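Local coordinates for uncharacterized protein (PDB 3RD4) that is of unknown function but belongs to the DUF2500 family of the YhhM-like clan and folds as a strongly bent antiparallel beta-sheet, at residues V9-K14 and V40-T45; E16-E21 and I34-Q39; K50-N55 and G70-Q75. All coordinates share one frame; numbering follows the deposited sequence.

Contact 1 of 3, residues V9-K14 and V40-T45; sequences VEVIDK and VTFRLT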
loop_
_atom_site.group_PDB
_atom_site.type_symbol
_atom_site.label_atom_id
_atom_site.label_comp_id
_atom_site.label_asym_id
_atom_site.label_seq_id
_atom_site.Cartn_x
_atom_site.Cartn_y
_atom_site.Cartn_z
ATOM N N VAL B 9 -7.893 -22.844 3.753
ATOM C CA VAL B 9 -8.379 -21.491 3.633
ATOM C C VAL B 9 -9.794 -21.332 3.111
ATOM O O VAL B 9 -10.482 -22.304 2.835
ATOM C CB VAL B 9 -7.390 -20.707 2.746
ATOM C CG1 VAL B 9 -7.612 -21.032 1.282
ATOM C CG2 VAL B 9 -7.507 -19.248 3.017
ATOM N N GLU B 10 -10.214 -20.078 3.010
ATOM C CA GLU B 10 -11.543 -19.694 2.526
ATOM C C GLU B 10 -11.363 -18.437 1.680
ATOM O O GLU B 10 -10.672 -17.500 2.084
ATOM C CB GLU B 10 -12.478 -19.410 3.712
ATOM C CG GLU B 10 -13.792 -18.701 3.371
ATOM C CD GLU B 10 -14.724 -18.541 4.593
ATOM O OE1 GLU B 10 -14.250 -18.143 5.689
ATOM O OE2 GLU B 10 -15.944 -18.804 4.445
ATOM N N VAL B 11 -11.972 -18.433 0.499
ATOM C CA VAL B 11 -11.860 -17.305 -0.413
ATOM C C VAL B 11 -12.780 -16.176 0.021
ATOM O O VAL B 11 -13.992 -16.319 -0.023
ATOM C CB VAL B 11 -12.217 -17.728 -1.850
ATOM C CG1 VAL B 11 -12.022 -16.566 -2.783
ATOM C CG2 VAL B 11 -11.354 -18.916 -2.283
ATOM N N ILE B 12 -12.198 -15.056 0.437
ATOM C CA ILE B 12 -12.972 -13.910 0.888
ATOM C C ILE B 12 -13.158 -12.834 -0.168
ATOM O O ILE B 12 -14.246 -12.303 -0.320
ATOM C CB ILE B 12 -12.312 -13.231 2.101
ATOM C CG1 ILE B 12 -12.615 -14.012 3.368
ATOM C CG2 ILE B 12 -12.825 -11.816 2.261
ATOM C CD1 ILE B 12 -12.049 -15.407 3.367
ATOM N N ASP B 13 -12.099 -12.502 -0.893
ATOM C CA ASP B 13 -12.188 -11.436 -1.884
ATOM C C ASP B 13 -11.630 -11.809 -3.252
ATOM O O ASP B 13 -11.044 -12.867 -3.420
ATOM C CB ASP B 13 -11.444 -10.205 -1.364
ATOM C CG ASP B 13 -12.120 -8.907 -1.755
ATOM O OD1 ASP B 13 -12.497 -8.756 -2.945
ATOM O OD2 ASP B 13 -12.264 -8.035 -0.864
ATOM N N LYS B 14 -11.791 -10.915 -4.219
ATOM C CA LYS B 14 -11.315 -11.164 -5.565
ATOM C C LYS B 14 -11.426 -9.856 -6.344
ATOM O O LYS B 14 -12.496 -9.262 -6.388
ATOM C CB LYS B 14 -12.203 -12.225 -6.220
ATOM C CG LYS B 14 -11.667 -12.758 -7.526
ATOM C CD LYS B 14 -12.758 -13.473 -8.346
ATOM C CE LYS B 14 -12.182 -14.009 -9.674
ATOM N NZ LYS B 14 -13.170 -14.451 -10.693
ATOM N N VAL B 40 -6.467 -12.328 -5.157
ATOM C CA VAL B 40 -7.565 -12.905 -4.404
ATOM C C VAL B 40 -7.144 -12.971 -2.944
ATOM O O VAL B 40 -5.996 -13.264 -2.628
ATOM C CB VAL B 40 -7.997 -14.323 -4.947
ATOM C CG1 VAL B 40 -6.848 -15.046 -5.569
ATOM C CG2 VAL B 40 -8.555 -15.156 -3.819
ATOM N N THR B 41 -8.068 -12.644 -2.054
ATOM C CA THR B 41 -7.767 -12.666 -0.629
ATOM C C THR B 41 -8.210 -13.977 0.032
ATOM O O THR B 41 -9.404 -14.282 0.094
ATOM C CB THR B 41 -8.447 -11.482 0.086
ATOM O OG1 THR B 41 -7.981 -10.256 -0.485
ATOM C CG2 THR B 41 -8.108 -11.488 1.561
ATOM N N PHE B 42 -7.238 -14.747 0.519
ATOM C CA PHE B 42 -7.504 -16.014 1.192
ATOM C C PHE B 42 -7.432 -15.821 2.703
ATOM O O PHE B 42 -6.514 -15.166 3.198
ATOM C CB PHE B 42 -6.467 -17.057 0.792
ATOM C CG PHE B 42 -6.474 -17.389 -0.665
ATOM C CD1 PHE B 42 -5.574 -16.786 -1.529
ATOM C CD2 PHE B 42 -7.381 -18.302 -1.175
ATOM C CE1 PHE B 42 -5.581 -17.085 -2.877
ATOM C CE2 PHE B 42 -7.393 -18.605 -2.520
ATOM C CZ PHE B 42 -6.490 -17.997 -3.372
ATOM N N ARG B 43 -8.394 -16.369 3.440
ATOM C CA ARG B 43 -8.357 -16.264 4.894
ATOM C C ARG B 43 -8.212 -17.647 5.526
ATOM O O ARG B 43 -9.015 -18.532 5.245
ATOM C CB ARG B 43 -9.618 -15.601 5.422
ATOM C CG ARG B 43 -9.684 -15.590 6.941
ATOM C CD ARG B 43 -10.862 -14.771 7.430
ATOM N NE ARG B 43 -10.679 -13.349 7.151
ATOM C CZ ARG B 43 -11.588 -12.585 6.552
ATOM N NH1 ARG B 43 -12.744 -13.108 6.169
ATOM N NH2 ARG B 43 -11.334 -11.304 6.320
ATOM N N LEU B 44 -7.189 -17.839 6.362
ATOM C CA LEU B 44 -6.973 -19.130 7.026
ATOM C C LEU B 44 -8.226 -19.559 7.775
ATOM O O LEU B 44 -8.755 -18.816 8.609
ATOM C CB LEU B 44 -5.802 -19.056 8.005
ATOM C CG LEU B 44 -4.423 -19.479 7.499
ATOM C CD1 LEU B 44 -4.346 -20.988 7.361
ATOM C CD2 LEU B 44 -4.154 -18.800 6.182
ATOM N N THR B 45 -8.692 -20.764 7.460
ATOM C CA THR B 45 -9.893 -21.322 8.064
ATOM C C THR B 45 -9.573 -21.979 9.410
ATOM O O THR B 45 -10.464 -22.467 10.110
ATOM C CB THR B 45 -10.535 -22.352 7.115
ATOM O OG1 THR B 45 -11.886 -22.595 7.515
ATOM C CG2 THR B 45 -9.755 -23.663 7.144
#
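V9-K14 and V40-T45 run antiparallel as neighbouring strands, their axes 4.5 Å apart at the closest point and their directions at 161°. E10 faces R43 as a hydrogen-bonded pair, although both carbonyl oxygens are crowded in the model and the details of their bonds are less sure. V11 and F42 form the next, non-hydrogen-bonded pair. I12 and D13 then share T41 as partner, a classic beta bulge: I12 N gives T41 O a bond of 2.9 Å, and D13 N adds a weak one at 3.4 Å. In return T41 N bonds to D13 O.

V11 and F42 share a face of the sheet with V40. F42 CE2 lies 4.0 Å from V11 CG2, while V9 CG1 meets F42 CD2 at 3.7 Å, both methyls approaching the ring obliquely. V40 CG2 lies over one ring face and also touches V11 CG1 at 3.9 Å, the side chains of V11 and V40 crossing at about a right angle. F82 of strand 78-84 meets the F42 ring from outside this pair of strands.

The other face carries E10, R43, T41 and D13. R43 starts out extended and bends at its third torsion (chi3 -68°), which sets the place of NE, the atom that forms a salt bridge with D51. D13 turns back on its own strand, OD1 accepting K14 N at 2.6 Å through the anti lone pair. V11, V40 and F42 thus make the buried side and E10, R43, T41 and D13 the more polar one, while K14, rooted on the apolar face, leads away to a salt bridge with E65. The bulge, in which I12 N and, weakly, D13 N share T41 O, would accentuate the strand twist, as classic bulges do.

Contact 2 of 3, residues E16-E21 and I34-Q39; sequences EIAANE and ITHYYQ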
loop_
_atom_site.group_PDB
_atom_site.type_symbol
_atom_site.label_atom_id
_atom_site.label_comp_id
_atom_site.label_asym_id
_atom_site.label_seq_id
_atom_site.Cartn_x
_atom_site.Cartn_y
_atom_site.Cartn_z
ATOM N N GLU B 16 -9.545 -7.440 -9.893
ATOM C CA GLU B 16 -8.554 -7.260 -10.942
ATOM C C GLU B 16 -7.961 -5.847 -10.803
ATOM O O GLU B 16 -8.686 -4.883 -10.570
ATOM C CB GLU B 16 -9.196 -7.421 -12.311
ATOM C CG GLU B 16 -8.229 -7.957 -13.338
ATOM C CD GLU B 16 -8.831 -8.072 -14.732
ATOM O OE1 GLU B 16 -9.993 -8.538 -14.852
ATOM O OE2 GLU B 16 -8.120 -7.705 -15.708
ATOM N N ILE B 17 -6.643 -5.726 -10.938
ATOM C CA ILE B 17 -5.991 -4.426 -10.825
ATOM C C ILE B 17 -5.179 -4.066 -12.068
ATOM O O ILE B 17 -4.075 -4.598 -12.259
ATOM C CB ILE B 17 -5.045 -4.403 -9.638
ATOM C CG1 ILE B 17 -5.790 -4.853 -8.389
ATOM C CG2 ILE B 17 -4.465 -3.006 -9.476
ATOM C CD1 ILE B 17 -4.903 -4.978 -7.161
ATOM N N ALA B 18 -5.719 -3.186 -12.915
ATOM C CA ALA B 18 -4.995 -2.768 -14.116
ATOM C C ALA B 18 -4.223 -1.518 -13.717
ATOM O O ALA B 18 -4.814 -0.473 -13.511
ATOM C CB ALA B 18 -5.970 -2.462 -15.254
ATOM N N ALA B 19 -2.905 -1.608 -13.584
ATOM C CA ALA B 19 -2.148 -0.425 -13.177
ATOM C C ALA B 19 -1.099 0.111 -14.155
ATOM O O ALA B 19 -0.253 -0.637 -14.646
ATOM C CB ALA B 19 -1.492 -0.685 -11.846
ATOM N N ASN B 20 -1.166 1.420 -14.419
ATOM C CA ASN B 20 -0.194 2.087 -15.287
ATOM C C ASN B 20 1.144 2.037 -14.566
ATOM O O ASN B 20 1.241 2.465 -13.422
ATOM C CB ASN B 20 -0.541 3.565 -15.505
ATOM C CG ASN B 20 -1.632 3.771 -16.521
ATOM O OD1 ASN B 20 -1.854 2.926 -17.401
ATOM N ND2 ASN B 20 -2.315 4.914 -16.429
ATOM N N GLU B 21 2.172 1.528 -15.231
ATOM C CA GLU B 21 3.485 1.447 -14.609
ATOM C C GLU B 21 4.271 2.740 -14.853
ATOM O O GLU B 21 4.089 3.404 -15.869
ATOM C CB GLU B 21 4.253 0.237 -15.159
ATOM C CG GLU B 21 4.923 -0.633 -14.076
ATOM C CD GLU B 21 3.944 -1.546 -13.316
ATOM O OE1 GLU B 21 4.334 -2.086 -12.253
ATOM O OE2 GLU B 21 2.796 -1.737 -13.781
ATOM N N ILE B 34 1.695 -1.149 -18.931
ATOM C CA ILE B 34 0.752 -1.242 -17.828
ATOM C C ILE B 34 0.588 -2.727 -17.491
ATOM O O ILE B 34 0.499 -3.569 -18.382
ATOM C CB ILE B 34 -0.604 -0.588 -18.190
ATOM C CG1 ILE B 34 -1.721 -1.221 -17.371
ATOM C CG2 ILE B 34 -0.855 -0.699 -19.657
ATOM C CD1 ILE B 34 -3.094 -0.740 -17.739
ATOM N N THR B 35 0.565 -3.031 -16.197
ATOM C CA THR B 35 0.469 -4.398 -15.704
ATOM C C THR B 35 -0.867 -4.775 -15.121
ATOM O O THR B 35 -1.477 -3.980 -14.411
ATOM C CB THR B 35 1.467 -4.639 -14.588
ATOM O OG1 THR B 35 2.782 -4.331 -15.046
ATOM C CG2 THR B 35 1.410 -6.075 -14.144
ATOM N N HIS B 36 -1.297 -6.003 -15.403
ATOM C CA HIS B 36 -2.545 -6.540 -14.860
ATOM C C HIS B 36 -2.236 -7.369 -13.617
ATOM O O HIS B 36 -1.207 -8.042 -13.548
ATOM C CB HIS B 36 -3.238 -7.438 -15.866
ATOM C CG HIS B 36 -4.137 -6.707 -16.802
ATOM N ND1 HIS B 36 -3.670 -5.796 -17.728
ATOM C CD2 HIS B 36 -5.482 -6.747 -16.952
ATOM C CE1 HIS B 36 -4.691 -5.305 -18.409
ATOM N NE2 HIS B 36 -5.800 -5.864 -17.958
ATOM N N TYR B 37 -3.128 -7.325 -12.637
ATOM C CA TYR B 37 -2.930 -8.076 -11.409
ATOM C C TYR B 37 -4.220 -8.756 -10.991
ATOM O O TYR B 37 -5.253 -8.110 -10.810
ATOM C CB TYR B 37 -2.454 -7.148 -10.291
ATOM C CG TYR B 37 -1.080 -6.549 -10.518
ATOM C CD1 TYR B 37 0.068 -7.342 -10.456
ATOM C CD2 TYR B 37 -0.929 -5.187 -10.801
ATOM C CE1 TYR B 37 1.330 -6.793 -10.667
ATOM C CE2 TYR B 37 0.328 -4.632 -11.016
ATOM C CZ TYR B 37 1.453 -5.439 -10.947
ATOM O OH TYR B 37 2.702 -4.899 -11.150
ATOM N N TYR B 38 -4.161 -10.065 -10.832
ATOM C CA TYR B 38 -5.331 -10.816 -10.434
ATOM C C TYR B 38 -5.138 -11.231 -8.991
ATOM O O TYR B 38 -4.539 -12.269 -8.709
ATOM C CB TYR B 38 -5.446 -12.019 -11.350
ATOM C CG TYR B 38 -5.494 -11.600 -12.787
ATOM C CD1 TYR B 38 -6.670 -11.100 -13.340
ATOM C CD2 TYR B 38 -4.373 -11.691 -13.597
ATOM C CE1 TYR B 38 -6.729 -10.711 -14.674
ATOM C CE2 TYR B 38 -4.422 -11.301 -14.938
ATOM C CZ TYR B 38 -5.606 -10.816 -15.466
ATOM O OH TYR B 38 -5.686 -10.458 -16.789
ATOM N N GLN B 39 -5.631 -10.424 -8.062
ATOM C CA GLN B 39 -5.442 -10.770 -6.662
ATOM C C GLN B 39 -6.672 -11.314 -5.980
ATOM O O GLN B 39 -7.781 -10.838 -6.195
ATOM C CB GLN B 39 -4.949 -9.565 -5.867
ATOM C CG GLN B 39 -6.067 -8.731 -5.319
ATOM C CD GLN B 39 -5.600 -7.747 -4.286
ATOM O OE1 GLN B 39 -6.375 -7.330 -3.440
ATOM N NE2 GLN B 39 -4.336 -7.361 -4.353
#
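I17 and Y37 meet at the root of their side chains in the middle of the pair, with I17 CB 3.8 Å from Y37 CB. On the same face A19 CB lies at the edge of the Y37 ring, and I17 CD1 reaches across to the amide end of Q39. The reverse face holds A18, whose CB sits over one face of the H36 imidazole and 4.2 Å from I34 CD1. Between these layers the antiparallel backbones are joined by I17 N to Y37 O at 2.8 Å and by A19 N to T35 O at 2.9 Å; T35 N answers to A19 O.

Carboxylates mark both ends. E16, extended beyond CG, runs alongside Y38, its CG 3.4 Å from Y38 CE1, and its OE2 lies in the H36 ring plane at the CD2 edge. That oxygen also forms a salt bridge with K50 of the second subunit. E21 bends at chi2 (77°), bringing OE2 to 2.9 Å from T35 OG1, which donates from above the carboxylate plane.

E16-A19 pair in a parallel ladder with a strand of the second subunit, and A18 and A19 pack on L52 and V53 of that subunit. With the E16-K50 charge pairing, this beta hairpin arm therefore probably contributes to assembly.

Contact 3 of 3, residues K50-N55 and G70-Q75; sequences KDLVLN and GRLFMQ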
loop_
_atom_site.group_PDB
_atom_site.type_symbol
_atom_site.label_atom_id
_atom_site.label_comp_id
_atom_site.label_asym_id
_atom_site.label_seq_id
_atom_site.Cartn_x
_atom_site.Cartn_y
_atom_site.Cartn_z
ATOM N N LYS B 50 -5.225 -14.987 10.081
ATOM C CA LYS B 50 -4.327 -14.581 9.012
ATOM C C LYS B 50 -5.027 -14.511 7.652
ATOM O O LYS B 50 -5.876 -15.343 7.328
ATOM C CB LYS B 50 -3.148 -15.564 8.959
ATOM C CG LYS B 50 -2.090 -15.204 7.954
ATOM C CD LYS B 50 -0.693 -15.297 8.550
ATOM C CE LYS B 50 -0.262 -16.734 8.801
ATOM N NZ LYS B 50 1.206 -16.791 9.061
ATOM N N ASP B 51 -4.678 -13.497 6.869
ATOM C CA ASP B 51 -5.234 -13.317 5.532
ATOM C C ASP B 51 -4.087 -13.246 4.529
ATOM O O ASP B 51 -3.079 -12.575 4.760
ATOM C CB ASP B 51 -6.062 -12.031 5.463
ATOM C CG ASP B 51 -7.495 -12.227 5.941
ATOM O OD1 ASP B 51 -7.727 -13.105 6.805
ATOM O OD2 ASP B 51 -8.386 -11.485 5.462
ATOM N N LEU B 52 -4.231 -13.966 3.426
ATOM C CA LEU B 52 -3.225 -13.965 2.376
ATOM C C LEU B 52 -3.813 -13.186 1.215
ATOM O O LEU B 52 -4.911 -13.489 0.744
ATOM C CB LEU B 52 -2.895 -15.398 1.920
ATOM C CG LEU B 52 -1.922 -16.245 2.747
ATOM C CD1 LEU B 52 -0.713 -15.393 3.043
ATOM C CD2 LEU B 52 -2.536 -16.721 4.044
ATOM N N VAL B 53 -3.111 -12.160 0.763
ATOM C CA VAL B 53 -3.622 -11.401 -0.366
ATOM C C VAL B 53 -2.627 -11.555 -1.513
ATOM O O VAL B 53 -1.816 -10.668 -1.794
ATOM C CB VAL B 53 -3.825 -9.916 -0.000
ATOM C CG1 VAL B 53 -4.930 -9.330 -0.877
ATOM C CG2 VAL B 53 -4.197 -9.790 1.469
ATOM N N LEU B 54 -2.713 -12.702 -2.174
ATOM C CA LEU B 54 -1.819 -13.042 -3.266
ATOM C C LEU B 54 -2.280 -12.609 -4.657
ATOM O O LEU B 54 -3.483 -12.473 -4.926
ATOM C CB LEU B 54 -1.595 -14.558 -3.283
ATOM C CG LEU B 54 -1.757 -15.283 -1.945
ATOM C CD1 LEU B 54 -1.699 -16.777 -2.146
ATOM C CD2 LEU B 54 -0.675 -14.823 -0.992
ATOM N N ASN B 55 -1.301 -12.395 -5.536
ATOM C CA ASN B 55 -1.568 -12.041 -6.926
ATOM C C ASN B 55 -1.314 -13.360 -7.617
ATOM O O ASN B 55 -0.265 -13.961 -7.430
ATOM C CB ASN B 55 -0.589 -10.989 -7.425
ATOM C CG ASN B 55 -0.636 -9.731 -6.597
ATOM O OD1 ASN B 55 -1.711 -9.157 -6.373
ATOM N ND2 ASN B 55 0.532 -9.286 -6.133
ATOM N N GLY B 70 -10.997 -24.449 0.618
ATOM C CA GLY B 70 -10.146 -25.533 0.178
ATOM C C GLY B 70 -8.718 -25.496 0.678
ATOM O O GLY B 70 -8.406 -24.858 1.678
ATOM N N ARG B 71 -7.847 -26.208 -0.021
ATOM C CA ARG B 71 -6.453 -26.246 0.346
ATOM C C ARG B 71 -5.744 -25.224 -0.506
ATOM O O ARG B 71 -6.006 -25.118 -1.704
ATOM C CB ARG B 71 -5.874 -27.623 0.070
ATOM C CG ARG B 71 -6.452 -28.702 0.937
ATOM C CD ARG B 71 -5.793 -30.033 0.632
ATOM N NE ARG B 71 -6.011 -30.422 -0.756
ATOM C CZ ARG B 71 -7.212 -30.615 -1.289
ATOM N NH1 ARG B 71 -8.310 -30.452 -0.555
ATOM N NH2 ARG B 71 -7.314 -30.972 -2.557
ATOM N N LEU B 72 -4.857 -24.460 0.111
ATOM C CA LEU B 72 -4.094 -23.467 -0.619
ATOM C C LEU B 72 -2.635 -23.906 -0.569
ATOM O O LEU B 72 -2.118 -24.193 0.502
ATOM C CB LEU B 72 -4.265 -22.095 0.039
ATOM C CG LEU B 72 -3.224 -21.023 -0.277
ATOM C CD1 LEU B 72 -3.202 -20.769 -1.762
ATOM C CD2 LEU B 72 -3.550 -19.756 0.472
ATOM N N PHE B 73 -1.977 -24.009 -1.717
ATOM C CA PHE B 73 -0.564 -24.391 -1.713
ATOM C C PHE B 73 0.264 -23.154 -2.032
ATOM O O PHE B 73 -0.032 -22.412 -2.973
ATOM C CB PHE B 73 -0.267 -25.482 -2.755
ATOM C CG PHE B 73 -0.993 -26.774 -2.516
ATOM C CD1 PHE B 73 -2.272 -26.969 -3.024
ATOM C CD2 PHE B 73 -0.412 -27.782 -1.758
ATOM C CE1 PHE B 73 -2.966 -28.156 -2.780
ATOM C CE2 PHE B 73 -1.094 -28.969 -1.508
ATOM C CZ PHE B 73 -2.377 -29.157 -2.020
ATOM N N MET B 74 1.301 -22.923 -1.246
ATOM C CA MET B 74 2.149 -21.770 -1.486
ATOM C C MET B 74 3.601 -22.150 -1.358
ATOM O O MET B 74 3.977 -22.918 -0.472
ATOM C CB MET B 74 1.852 -20.658 -0.485
ATOM C CG MET B 74 0.723 -19.718 -0.861
ATOM S SD MET B 74 0.435 -18.542 0.474
ATOM C CE MET B 74 1.942 -17.618 0.389
ATOM N N GLN B 75 4.413 -21.614 -2.257
ATOM C CA GLN B 75 5.844 -21.857 -2.227
ATOM C C GLN B 75 6.352 -20.558 -1.631
ATOM O O GLN B 75 6.428 -19.528 -2.317
ATOM C CB GLN B 75 6.388 -22.034 -3.635
ATOM C CG GLN B 75 7.613 -22.897 -3.721
ATOM C CD GLN B 75 8.359 -22.661 -5.007
ATOM O OE1 GLN B 75 9.019 -21.632 -5.164
ATOM N NE2 GLN B 75 8.247 -23.598 -5.948
#
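L54 and L52 point across the interior of a strongly curled five-stranded antiparallel sheet at M74 and L72. The segments K50-N55 and G70-Q75 are not sheet neighbours, since strands 34-44 and 4-20 lie between theirs. The sheet curls far enough for them to face each other, their axes 11.2 Å apart at the closest approach and inclined at 66°. At that distance the backbones cannot pair, and the contact is made by four buried side chains, two from each strand, whose CB atoms are all directed at the opposite strand.

The sulfur of M74 rests against both leucines of K50-N55. The extended second torsion (chi2 176°) carries SD out to them, 3.8 Å from L54 CD1 and 4.0 Å from L52 CG; the third (chi3 67°) only sets the direction of CE. In each case the side chains cross at a slant rather than run alongside each other. L54 offers both of its branches to M74, CD1 also lying against the M74 CG methylene at 4.0 Å. L72, two residues before M74 and on the same side of the strand, completes the group more loosely, its CD1 4.3 Å from L54 CD1 and its CD2 4.5 Å from L52 CG.

F79 of strand 78-84 touches both L54 and L72, Y7 packs on M74, and L44 on L52, so the four residues are part of a larger apolar core. K50-V53 also form a parallel ladder with a strand of the third subunit, where A18 of that subunit packs on L52. The interaction is wholly apolar, with van der Waals contacts of leucine carbons and the thioether in place of any polar link. At the far end of its side chain, M74 CE lies 4.1 Å from L54 CD2.

How the contacts relate
Contacts 1 and 2 join the same two strands, 4-20 and 34-44, with centres about 20 Å apart. Contact 2 is the surface arm nested inside the loop that contact 1 closes. Both rest on backbone ladders, but contact 1 has a buried apolar face, whereas contact 2 carries carboxylates and has the widest reach to neighbouring subunits, with eight residues near the second. Contact 3 is the buried core, about 7 Å between centres from contact 1, and joins non-neighbouring strands through side chains alone. Strand 50-56 ties it to the others: L52 N lies 2.6 Å from F42 O, a probable hydrogen bond to contact 1, while N55 packs against Q39 of contact 2.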